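Local coordinates for hemolysin activator protein CdiB (Acinetobacter baumannii ACICU, PDB 6WIL), which probably secretes its partner contact-dependent growth inhibition toxin across the outer membrane, as the Omp85-type transporter of a two-partner secretion system, at residues A30-Y35 with R173-L178; L181-A186 with Q276-Y281; K447-N452 with S473-Q478. One frame throughout, in Å; residues are numbered along the deposited sequence.

Interaction 1. Residues A30-Y35 with R173-L178; sequences AQQTPY and RLDQGL. With SO4 (sulfate ion), chain B.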
loop_
_atom_site.group_PDB
_atom_site.type_symbol
_atom_site.label_atom_id
_atom_site.label_comp_id
_atom_site.label_asym_id
_atom_site.label_seq_id
_atom_site.Cartn_x
_atom_site.Cartn_y
_atom_site.Cartn_z
ATOM N N ALA A 30 -4.989 -0.843 8.481
ATOM C CA ALA A 30 -6.033 0.166 8.354
ATOM C C ALA A 30 -5.435 1.553 8.146
ATOM O O ALA A 30 -4.514 1.959 8.860
ATOM C CB ALA A 30 -6.924 0.155 9.595
ATOM N N GLN A 31 -5.969 2.282 7.171
ATOM C CA GLN A 31 -5.559 3.651 6.896
ATOM C C GLN A 31 -6.563 4.636 7.478
ATOM O O GLN A 31 -7.686 4.277 7.843
ATOM C CB GLN A 31 -5.416 3.889 5.390
ATOM C CG GLN A 31 -4.441 2.949 4.717
ATOM C CD GLN A 31 -3.137 2.836 5.481
ATOM O OE1 GLN A 31 -2.326 3.763 5.496
ATOM N NE2 GLN A 31 -2.932 1.696 6.131
ATOM N N GLN A 32 -6.136 5.893 7.566
ATOM C CA GLN A 32 -7.030 6.962 7.988
ATOM C C GLN A 32 -8.056 7.242 6.897
ATOM O O GLN A 32 -7.734 7.248 5.705
ATOM C CB GLN A 32 -6.227 8.223 8.316
ATOM C CG GLN A 32 -6.989 9.542 8.196
ATOM C CD GLN A 32 -7.877 9.834 9.391
ATOM O OE1 GLN A 32 -7.801 9.159 10.415
ATOM N NE2 GLN A 32 -8.725 10.848 9.263
ATOM N N THR A 33 -9.301 7.451 7.312
ATOM C CA THR A 33 -10.369 7.721 6.362
ATOM C C THR A 33 -10.083 9.021 5.613
ATOM O O THR A 33 -9.653 10.007 6.223
ATOM C CB THR A 33 -11.710 7.811 7.094
ATOM O OG1 THR A 33 -11.915 6.617 7.860
ATOM C CG2 THR A 33 -12.860 7.980 6.112
ATOM N N PRO A 34 -10.282 9.053 4.296
ATOM C CA PRO A 34 -10.025 10.288 3.546
ATOM C C PRO A 34 -10.962 11.418 3.949
ATOM O O PRO A 34 -12.076 11.195 4.431
ATOM C CB PRO A 34 -10.250 9.871 2.085
ATOM C CG PRO A 34 -11.016 8.588 2.150
ATOM C CD PRO A 34 -10.569 7.916 3.406
ATOM N N TYR A 35 -10.486 12.647 3.746
ATOM C CA TYR A 35 -11.237 13.850 4.088
ATOM C C TYR A 35 -10.649 15.027 3.320
ATOM O O TYR A 35 -9.599 14.915 2.685
ATOM C CB TYR A 35 -11.212 14.115 5.600
ATOM C CG TYR A 35 -9.820 14.286 6.168
ATOM C CD1 TYR A 35 -9.208 15.534 6.203
ATOM C CD2 TYR A 35 -9.113 13.197 6.665
ATOM C CE1 TYR A 35 -7.934 15.694 6.716
ATOM C CE2 TYR A 35 -7.839 13.347 7.181
ATOM C CZ TYR A 35 -7.254 14.596 7.204
ATOM O OH TYR A 35 -5.986 14.747 7.713
ATOM N N ARG A 173 0.809 14.499 11.543
ATOM C CA ARG A 173 1.394 13.622 12.548
ATOM C C ARG A 173 0.330 12.904 13.366
ATOM O O ARG A 173 0.535 11.751 13.760
ATOM C CB ARG A 173 2.325 14.423 13.458
ATOM C CG ARG A 173 3.416 15.145 12.685
ATOM C CD ARG A 173 4.440 15.797 13.595
ATOM N NE ARG A 173 5.584 16.271 12.825
ATOM C CZ ARG A 173 6.746 15.632 12.737
ATOM N NH1 ARG A 173 6.933 14.495 13.390
ATOM N NH2 ARG A 173 7.724 16.138 12.001
ATOM N N LEU A 174 -0.807 13.556 13.624
ATOM C CA LEU A 174 -1.916 12.865 14.277
ATOM C C LEU A 174 -2.398 11.694 13.431
ATOM O O LEU A 174 -2.640 10.597 13.948
ATOM C CB LEU A 174 -3.067 13.835 14.542
ATOM C CG LEU A 174 -2.803 15.064 15.413
ATOM C CD1 LEU A 174 -4.119 15.740 15.783
ATOM C CD2 LEU A 174 -2.015 14.687 16.655
ATOM N N ASP A 175 -2.553 11.914 12.122
ATOM C CA ASP A 175 -3.042 10.858 11.241
ATOM C C ASP A 175 -2.039 9.719 11.132
ATOM O O ASP A 175 -2.426 8.545 11.108
ATOM C CB ASP A 175 -3.348 11.426 9.855
ATOM C CG ASP A 175 -4.645 12.212 9.812
ATOM O OD1 ASP A 175 -5.370 12.242 10.830
ATOM O OD2 ASP A 175 -4.941 12.798 8.749
ATOM N N GLN A 176 -0.748 10.045 11.053
ATOM C CA GLN A 176 0.276 9.011 10.994
ATOM C C GLN A 176 0.251 8.151 12.249
ATOM O O GLN A 176 0.206 6.917 12.173
ATOM C CB GLN A 176 1.651 9.645 10.806
ATOM C CG GLN A 176 2.745 8.630 10.572
ATOM C CD GLN A 176 2.527 7.841 9.293
ATOM O OE1 GLN A 176 1.921 8.338 8.341
ATOM N NE2 GLN A 176 3.014 6.603 9.268
ATOM N N GLY A 177 0.278 8.792 13.420
ATOM C CA GLY A 177 0.226 8.044 14.664
ATOM C C GLY A 177 -1.063 7.260 14.823
ATOM O O GLY A 177 -1.055 6.127 15.308
ATOM N N LEU A 178 -2.187 7.851 14.414
ATOM C CA LEU A 178 -3.454 7.130 14.451
ATOM C C LEU A 178 -3.408 5.879 13.578
ATOM O O LEU A 178 -3.926 4.825 13.964
ATOM C CB LEU A 178 -4.586 8.056 14.015
ATOM C CG LEU A 178 -6.000 7.491 13.919
ATOM C CD1 LEU A 178 -6.973 8.435 14.596
ATOM C CD2 LEU A 178 -6.364 7.325 12.461
HETATM S S SO4 B . 10.308 12.931 11.984
HETATM O O1 SO4 B . 9.623 13.627 10.898
HETATM O O2 SO4 B . 10.982 11.750 11.450
HETATM O O3 SO4 B . 9.329 12.537 12.997
HETATM O O4 SO4 B . 11.300 13.814 12.594
#
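A polar contact, in which two side chains of an extended linker close on a single helical carboxylate, joins Gln32 and Tyr35 of 30-35 to Asp175 and Leu178 on helix 171-181. The linker follows helix 8-27, the helix that plugs the barrel in this family, while helix 171-181 belongs to the second POTRA domain, next to the barrel.

Tyr35 reaches the carboxylate with its phenol. The hydroxyl OH donates to Asp175 OD2, which lies in the ring plane at its edge, and the ring and carboxylate planes stand 76° apart. Tyr35 OH and Asp175 OD2 are modelled 2.4 Å apart, a separation short enough to leave the details of the bond doubtful.

Gln32 uses a different geometry. Its CG is anti to the backbone N (chi1 155°), and a bend at chi2 then lays the amide over the carboxylate, the two planes only 17° apart. In this stack Gln32 CD sits 3.8 Å from Asp175 OD1; neither amide atom hydrogen-bonds to the acid. One turn further along the helix, Leu178 CD2 approaches Gln32 OE1 at 3.1 Å, a tight distance whose detail is doubtful given the unusual leucine rotamer; the two side chains cross at about a right angle. The carboxylate thus meets the edge of a ring and lies stacked on an amide.

Elsewhere on the same helix, Arg173 holds a sulfate, probably from the crystallisation liquor. Arg173 NH1 donates to sulfate O3 at 3.1 Å in a nearly straight bond, NH2 bonds more weakly to O1, and Arg321 supplies a further donor. Around the contact, Glu179 accepts from the backbone N of Gln32, Arg325 of barrel strand 308-326 touches both Gln32 and Asp175, and Met189 of strand 185-193 packs against Leu178.

Interaction 2. Residues L181-A186 with Q276-Y281; sequences LKRVYA and QLPVGY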
loop_
_atom_site.group_PDB
_atom_site.type_symbol
_atom_site.label_atom_id
_atom_site.label_comp_id
_atom_site.label_asym_id
_atom_site.label_seq_id
_atom_site.Cartn_x
_atom_site.Cartn_y
_atom_site.Cartn_z
ATOM N N LEU A 181 -1.443 3.148 15.301
ATOM C CA LEU A 181 -2.159 2.517 16.405
ATOM C C LEU A 181 -3.298 1.639 15.908
ATOM O O LEU A 181 -3.688 0.688 16.595
ATOM C CB LEU A 181 -2.700 3.572 17.372
ATOM C CG LEU A 181 -1.689 4.427 18.136
ATOM C CD1 LEU A 181 -2.376 5.255 19.223
ATOM C CD2 LEU A 181 -0.597 3.559 18.727
ATOM N N LYS A 182 -3.848 1.937 14.734
ATOM C CA LYS A 182 -4.946 1.136 14.207
ATOM C C LYS A 182 -4.495 -0.214 13.673
ATOM O O LYS A 182 -5.348 -1.025 13.298
ATOM C CB LYS A 182 -5.688 1.905 13.114
ATOM C CG LYS A 182 -6.674 2.922 13.660
ATOM C CD LYS A 182 -7.067 3.930 12.600
ATOM C CE LYS A 182 -7.719 3.273 11.395
ATOM N NZ LYS A 182 -9.097 2.790 11.680
ATOM N N ARG A 183 -3.188 -0.477 13.628
ATOM C CA ARG A 183 -2.737 -1.821 13.290
ATOM C C ARG A 183 -3.075 -2.813 14.393
ATOM O O ARG A 183 -3.355 -3.980 14.106
ATOM C CB ARG A 183 -1.234 -1.822 13.017
ATOM C CG ARG A 183 -0.847 -1.065 11.765
ATOM C CD ARG A 183 0.649 -1.094 11.544
ATOM N NE ARG A 183 1.047 -0.215 10.452
ATOM C CZ ARG A 183 2.260 -0.197 9.914
ATOM N NH1 ARG A 183 3.198 -1.022 10.363
ATOM N NH2 ARG A 183 2.534 0.640 8.925
ATOM N N VAL A 184 -3.074 -2.370 15.647
ATOM C CA VAL A 184 -3.297 -3.259 16.781
ATOM C C VAL A 184 -4.481 -2.849 17.644
ATOM O O VAL A 184 -4.916 -3.651 18.485
ATOM C CB VAL A 184 -2.030 -3.386 17.655
ATOM C CG1 VAL A 184 -0.837 -3.809 16.804
ATOM C CG2 VAL A 184 -1.741 -2.085 18.362
ATOM N N TYR A 185 -5.026 -1.644 17.471
ATOM C CA TYR A 185 -6.166 -1.185 18.249
ATOM C C TYR A 185 -7.296 -0.734 17.338
ATOM O O TYR A 185 -7.076 -0.323 16.195
ATOM C CB TYR A 185 -5.821 -0.001 19.161
ATOM C CG TYR A 185 -4.778 -0.262 20.214
ATOM C CD1 TYR A 185 -5.062 -1.041 21.331
ATOM C CD2 TYR A 185 -3.516 0.305 20.110
ATOM C CE1 TYR A 185 -4.104 -1.269 22.301
ATOM C CE2 TYR A 185 -2.554 0.084 21.070
ATOM C CZ TYR A 185 -2.850 -0.700 22.163
ATOM O OH TYR A 185 -1.881 -0.906 23.114
ATOM N N ALA A 186 -8.513 -0.815 17.867
ATOM C CA ALA A 186 -9.600 0.044 17.419
ATOM C C ALA A 186 -9.447 1.376 18.141
ATOM O O ALA A 186 -9.419 1.411 19.377
ATOM C CB ALA A 186 -10.958 -0.591 17.713
ATOM N N GLN A 276 6.446 -6.879 11.106
ATOM C CA GLN A 276 6.328 -5.482 10.707
ATOM C C GLN A 276 6.001 -4.640 11.929
ATOM O O GLN A 276 5.055 -4.955 12.656
ATOM C CB GLN A 276 5.236 -5.316 9.645
ATOM C CG GLN A 276 5.503 -4.223 8.631
ATOM C CD GLN A 276 4.369 -4.070 7.637
ATOM O OE1 GLN A 276 3.512 -4.946 7.515
ATOM N NE2 GLN A 276 4.352 -2.949 6.928
ATOM N N LEU A 277 6.775 -3.578 12.154
ATOM C CA LEU A 277 6.476 -2.633 13.219
ATOM C C LEU A 277 6.731 -1.214 12.729
ATOM O O LEU A 277 7.691 -0.980 11.981
ATOM C CB LEU A 277 7.307 -2.907 14.480
ATOM C CG LEU A 277 8.732 -2.365 14.607
ATOM C CD1 LEU A 277 9.235 -2.558 16.026
ATOM C CD2 LEU A 277 9.664 -3.037 13.616
ATOM N N PRO A 278 5.892 -0.254 13.117
ATOM C CA PRO A 278 6.106 1.137 12.708
ATOM C C PRO A 278 6.901 1.932 13.729
ATOM O O PRO A 278 6.861 1.678 14.931
ATOM C CB PRO A 278 4.673 1.676 12.608
ATOM C CG PRO A 278 3.962 0.957 13.712
ATOM C CD PRO A 278 4.585 -0.432 13.778
ATOM N N VAL A 279 7.650 2.908 13.224
ATOM C CA VAL A 279 8.299 3.914 14.063
ATOM C C VAL A 279 7.964 5.300 13.530
ATOM O O VAL A 279 8.717 5.876 12.731
ATOM C CB VAL A 279 9.824 3.696 14.141
ATOM C CG1 VAL A 279 10.422 4.571 15.230
ATOM C CG2 VAL A 279 10.154 2.230 14.389
ATOM N N GLY A 280 6.835 5.838 13.976
ATOM C CA GLY A 280 6.408 7.138 13.487
ATOM C C GLY A 280 6.112 7.104 11.998
ATOM O O GLY A 280 5.288 6.309 11.525
ATOM N N TYR A 281 6.805 7.960 11.243
ATOM C CA TYR A 281 6.686 7.956 9.793
ATOM C C TYR A 281 7.421 6.794 9.140
ATOM O O TYR A 281 7.194 6.534 7.952
ATOM C CB TYR A 281 7.199 9.276 9.211
ATOM C CG TYR A 281 6.237 10.435 9.305
ATOM C CD1 TYR A 281 5.030 10.420 8.612
ATOM C CD2 TYR A 281 6.542 11.554 10.078
ATOM C CE1 TYR A 281 4.147 11.473 8.697
ATOM C CE2 TYR A 281 5.664 12.614 10.165
ATOM C CZ TYR A 281 4.473 12.571 9.474
ATOM O OH TYR A 281 3.600 13.628 9.562
HETATM O O HOH W 1 2.675 -3.249 12.549
#
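Arg183 leaves its backbone with CG trans to the carbonyl carbon (chi1 -68°) and stays extended from CG to NE, a shape long enough to carry its guanidinium to Pro278. There the two side chains run past each other in opposite directions. Pro278 CB lies 3.8 Å above one face of the Arg183 guanidinium, displaced toward the rim, so that the ring meets mainly the NH1 corner: Pro278 CD is 3.7 Å from Arg183 NH1. This is apolar packing against a flat cation, and no direct hydrogen bond joins the two segments.

A water supplies the polar link. It lies in the guanidinium plane, at the edge, accepting from Arg183 NH1 at 3.2 Å and donating to the backbone O of Gln276 at 2.9 Å. NH1 thus faces the proline on one side while giving an N-H to the water in its plane.

The contact lies where a POTRA domain meets the periplasmic rim of an Omp85-type barrel. Arg183 lies between helix 171-181 and strand 185-193, and Pro278 comes near the end of barrel strand 266-279, just before the tight turn into strand 282-295. In the backbone leading to strand 185-193, Leu181 O accepts from both Val184 N and Tyr185 N.

A counter-charge comes from the next barrel strand. Asp283 forms a salt bridge with Arg183 NH2 and also accepts from Gln276 NE2. Gln276 NE2 lies obliquely 4.1 Å from Arg183 NH1, a donor beside a donor, and both residues give N-H groups to that one carboxylate. Gln276, extended beyond CG, gives the same nitrogen to Gln26 OE1 as well, tying the rim to helix 8-27.

Interaction 3. Residues K447-N452 with S473-Q478; sequences KILVPN and SGDNGQ. With C8E ((hydroxyethyloxy)tri(ethyloxy)octane), chain D.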
loop_
_atom_site.group_PDB
_atom_site.type_symbol
_atom_site.label_atom_id
_atom_site.label_comp_id
_atom_site.label_asym_id
_atom_site.label_seq_id
_atom_site.Cartn_x
_atom_site.Cartn_y
_atom_site.Cartn_z
ATOM N N LYS A 447 18.628 -5.234 -19.673
ATOM C CA LYS A 447 19.560 -6.283 -20.054
ATOM C C LYS A 447 18.870 -7.640 -20.044
ATOM O O LYS A 447 17.699 -7.773 -19.677
ATOM C CB LYS A 447 20.776 -6.296 -19.119
ATOM C CG LYS A 447 21.446 -4.940 -18.977
ATOM C CD LYS A 447 21.679 -4.308 -20.341
ATOM C CE LYS A 447 22.329 -2.943 -20.228
ATOM N NZ LYS A 447 21.418 -1.803 -20.542
ATOM N N ILE A 448 19.625 -8.655 -20.466
ATOM C CA ILE A 448 19.116 -10.019 -20.479
ATOM C C ILE A 448 18.876 -10.487 -19.052
ATOM O O ILE A 448 19.682 -10.229 -18.148
ATOM C CB ILE A 448 20.099 -10.951 -21.211
ATOM C CG1 ILE A 448 20.284 -10.498 -22.662
ATOM C CG2 ILE A 448 19.632 -12.398 -21.141
ATOM C CD1 ILE A 448 18.992 -10.272 -23.397
ATOM N N LEU A 449 17.756 -11.170 -18.840
ATOM C CA LEU A 449 17.412 -11.744 -17.550
ATOM C C LEU A 449 17.548 -13.260 -17.595
ATOM O O LEU A 449 17.389 -13.885 -18.648
ATOM C CB LEU A 449 15.983 -11.378 -17.145
ATOM C CG LEU A 449 15.673 -9.908 -16.880
ATOM C CD1 LEU A 449 14.200 -9.749 -16.553
ATOM C CD2 LEU A 449 16.538 -9.379 -15.749
ATOM N N VAL A 450 17.838 -13.842 -16.435
ATOM C CA VAL A 450 17.804 -15.291 -16.258
ATOM C C VAL A 450 16.336 -15.708 -16.295
ATOM O O VAL A 450 15.457 -14.842 -16.181
ATOM C CB VAL A 450 18.502 -15.713 -14.953
ATOM C CG1 VAL A 450 19.829 -14.978 -14.800
ATOM C CG2 VAL A 450 17.599 -15.475 -13.753
ATOM N N PRO A 451 16.018 -16.996 -16.470
ATOM C CA PRO A 451 14.601 -17.378 -16.628
ATOM C C PRO A 451 13.688 -16.959 -15.480
ATOM O O PRO A 451 12.568 -16.498 -15.736
ATOM C CB PRO A 451 14.676 -18.903 -16.770
ATOM C CG PRO A 451 16.002 -19.141 -17.402
ATOM C CD PRO A 451 16.924 -18.109 -16.811
ATOM N N ASN A 452 14.123 -17.098 -14.226
ATOM C CA ASN A 452 13.235 -16.797 -13.104
ATOM C C ASN A 452 12.898 -15.316 -12.995
ATOM O O ASN A 452 11.869 -14.971 -12.404
ATOM C CB ASN A 452 13.860 -17.273 -11.795
ATOM C CG ASN A 452 14.407 -18.674 -11.897
ATOM O OD1 ASN A 452 15.353 -18.923 -12.644
ATOM N ND2 ASN A 452 13.825 -19.602 -11.139
ATOM N N SER A 473 6.246 -15.560 -21.759
ATOM C CA SER A 473 7.235 -14.877 -20.932
ATOM C C SER A 473 8.114 -14.000 -21.808
ATOM O O SER A 473 8.363 -14.317 -22.973
ATOM C CB SER A 473 8.086 -15.861 -20.126
ATOM O OG SER A 473 9.205 -16.319 -20.876
ATOM N N GLY A 474 8.545 -12.878 -21.231
ATOM C CA GLY A 474 9.546 -12.026 -21.842
ATOM C C GLY A 474 10.309 -11.309 -20.753
ATOM O O GLY A 474 9.909 -11.320 -19.587
ATOM N N ASP A 475 11.438 -10.714 -21.144
ATOM C CA ASP A 475 12.189 -9.868 -20.220
ATOM C C ASP A 475 11.378 -8.643 -19.811
ATOM O O ASP A 475 11.452 -8.188 -18.662
ATOM C CB ASP A 475 13.513 -9.454 -20.858
ATOM C CG ASP A 475 14.621 -10.444 -20.585
ATOM O OD1 ASP A 475 14.324 -11.560 -20.107
ATOM O OD2 ASP A 475 15.793 -10.091 -20.818
ATOM N N ASN A 476 10.599 -8.100 -20.737
ATOM C CA ASN A 476 9.662 -7.028 -20.453
ATOM C C ASN A 476 8.248 -7.579 -20.534
ATOM O O ASN A 476 7.980 -8.544 -21.255
ATOM C CB ASN A 476 9.834 -5.866 -21.436
ATOM C CG ASN A 476 11.284 -5.488 -21.638
ATOM O OD1 ASN A 476 12.095 -5.580 -20.716
ATOM N ND2 ASN A 476 11.623 -5.070 -22.854
ATOM N N GLY A 477 7.344 -6.969 -19.782
ATOM C CA GLY A 477 5.982 -7.463 -19.749
ATOM C C GLY A 477 5.105 -6.583 -18.891
ATOM O O GLY A 477 5.581 -5.765 -18.096
ATOM N N GLN A 478 3.802 -6.764 -19.073
ATOM C CA GLN A 478 2.805 -6.073 -18.272
ATOM C C GLN A 478 1.474 -6.781 -18.455
ATOM O O GLN A 478 1.209 -7.359 -19.513
ATOM C CB GLN A 478 2.684 -4.594 -18.663
ATOM C CG GLN A 478 2.059 -4.360 -20.028
ATOM C CD GLN A 478 1.997 -2.892 -20.407
ATOM O OE1 GLN A 478 1.361 -2.084 -19.726
ATOM N NE2 GLN A 478 2.663 -2.539 -21.501
HETATM C C1 C8E D . 10.456 3.987 -15.452
HETATM C C2 C8E D . 10.062 2.523 -15.640
HETATM C C3 C8E D . 8.949 2.152 -14.661
HETATM C C4 C8E D . 8.524 0.704 -14.896
HETATM C C5 C8E D . 7.794 0.596 -16.233
HETATM C C6 C8E D . 7.563 -0.878 -16.553
HETATM C C7 C8E D . 6.280 -1.022 -17.367
HETATM C C8 C8E D . 6.614 -1.027 -18.856
HETATM O O9 C8E D . 6.187 -2.242 -19.402
HETATM C C10 C8E D . 6.453 -2.396 -20.768
HETATM C C11 C8E D . 6.195 -3.847 -21.172
HETATM O O12 C8E D . 5.442 -3.878 -22.352
HETATM C C13 C8E D . 5.359 -5.145 -22.945
HETATM C C14 C8E D . 4.548 -5.058 -24.237
HETATM O O15 C8E D . 3.670 -3.967 -24.185
HETATM C C16 C8E D . 2.796 -3.888 -25.276
HETATM C C17 C8E D . 1.578 -3.034 -24.918
HETATM O O18 C8E D . 1.961 -1.702 -24.715
HETATM C C19 C8E D . 0.892 -0.798 -24.700
HETATM C C20 C8E D . 0.856 -0.050 -23.366
HETATM O O21 C8E D . 2.083 0.589 -23.141
#
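Hydrogen bonding between Leu449 and Asp475 gives this contact its polar core. Leu449 N donates to Asp475 OD2 at 3.0 Å. The bond is bent, with an N-H...O angle of 138°, and the nitrogen approaches from the syn side of the carboxylate but 31° out of its plane. Asp475 OD2 also lies 3.2 Å from the carbonyl O of Lys447; both are acceptors, so this proximity contributes no bond and is probably somewhat unfavourable electrostatically.

Packing surrounds that bond. Ile448 runs across the carboxylate, its CA 3.3 Å from Asp475 OD2; its CB points away, but Ile448 CD1 comes back to 4.1 Å from Asp475 OD2. Leu449 instead sends its side chain alongside the aspartate in the opposite direction: with CG anti to its own carbonyl carbon (chi1 -65°), CG and CD1 are laid along Asp475. Leu449 CB lies 3.4 Å from Asp475 OD1, and CD1 reaches on to the backbone O of Asp475. One aspartate is thus held by a backbone N-H at one oxygen and lined by leucine carbons at the other.

In the fold, 447-452 begins the long loop that leaves barrel strand 432-444, and Asp475 is the break between strand 472-474, where the loop returns, and strand 476-487, where the barrel resumes. In Omp85 and TpsB proteins this is the L6 loop, which folds back into the pore; here it carries the family's Val-Arg-Gly-Phe sequence. Both ends of the loop are therefore joined to each other at its base, and Leu8 of helix 8-27 touches Pro451 and Asn452 beside it.

Ligand contacts lie further along the strand. Gln478 NE2 donates to two ether oxygens of a bound detergent, O12 and O15, each at 3.2 Å, thereby bridging one ethylene glycol unit. Its OE1 is engaged separately by Trp440 NE1, which should fix the amide's rotation.

Interactions 1 and 2 belong to one junction, their centres 11 Å apart, and both use helix 171-181 or the residues just after it, in the second POTRA domain: the first meets the linker after the plug helix, the second the barrel rim. They touch directly, Gln176 reaching the backbone O of Gly280 and packing with Tyr281. Interaction 3 stands apart, its centre 39 and 37 Å from theirs, yet shares the barrel sheet with interaction 2. All three are partly buried, though interaction 3 includes surface residues. An acid organises interactions 1 and 3, hydrogen-bonded by a side chain in one and by a backbone N-H in the other; interaction 2 relies on a cation, a proline and water.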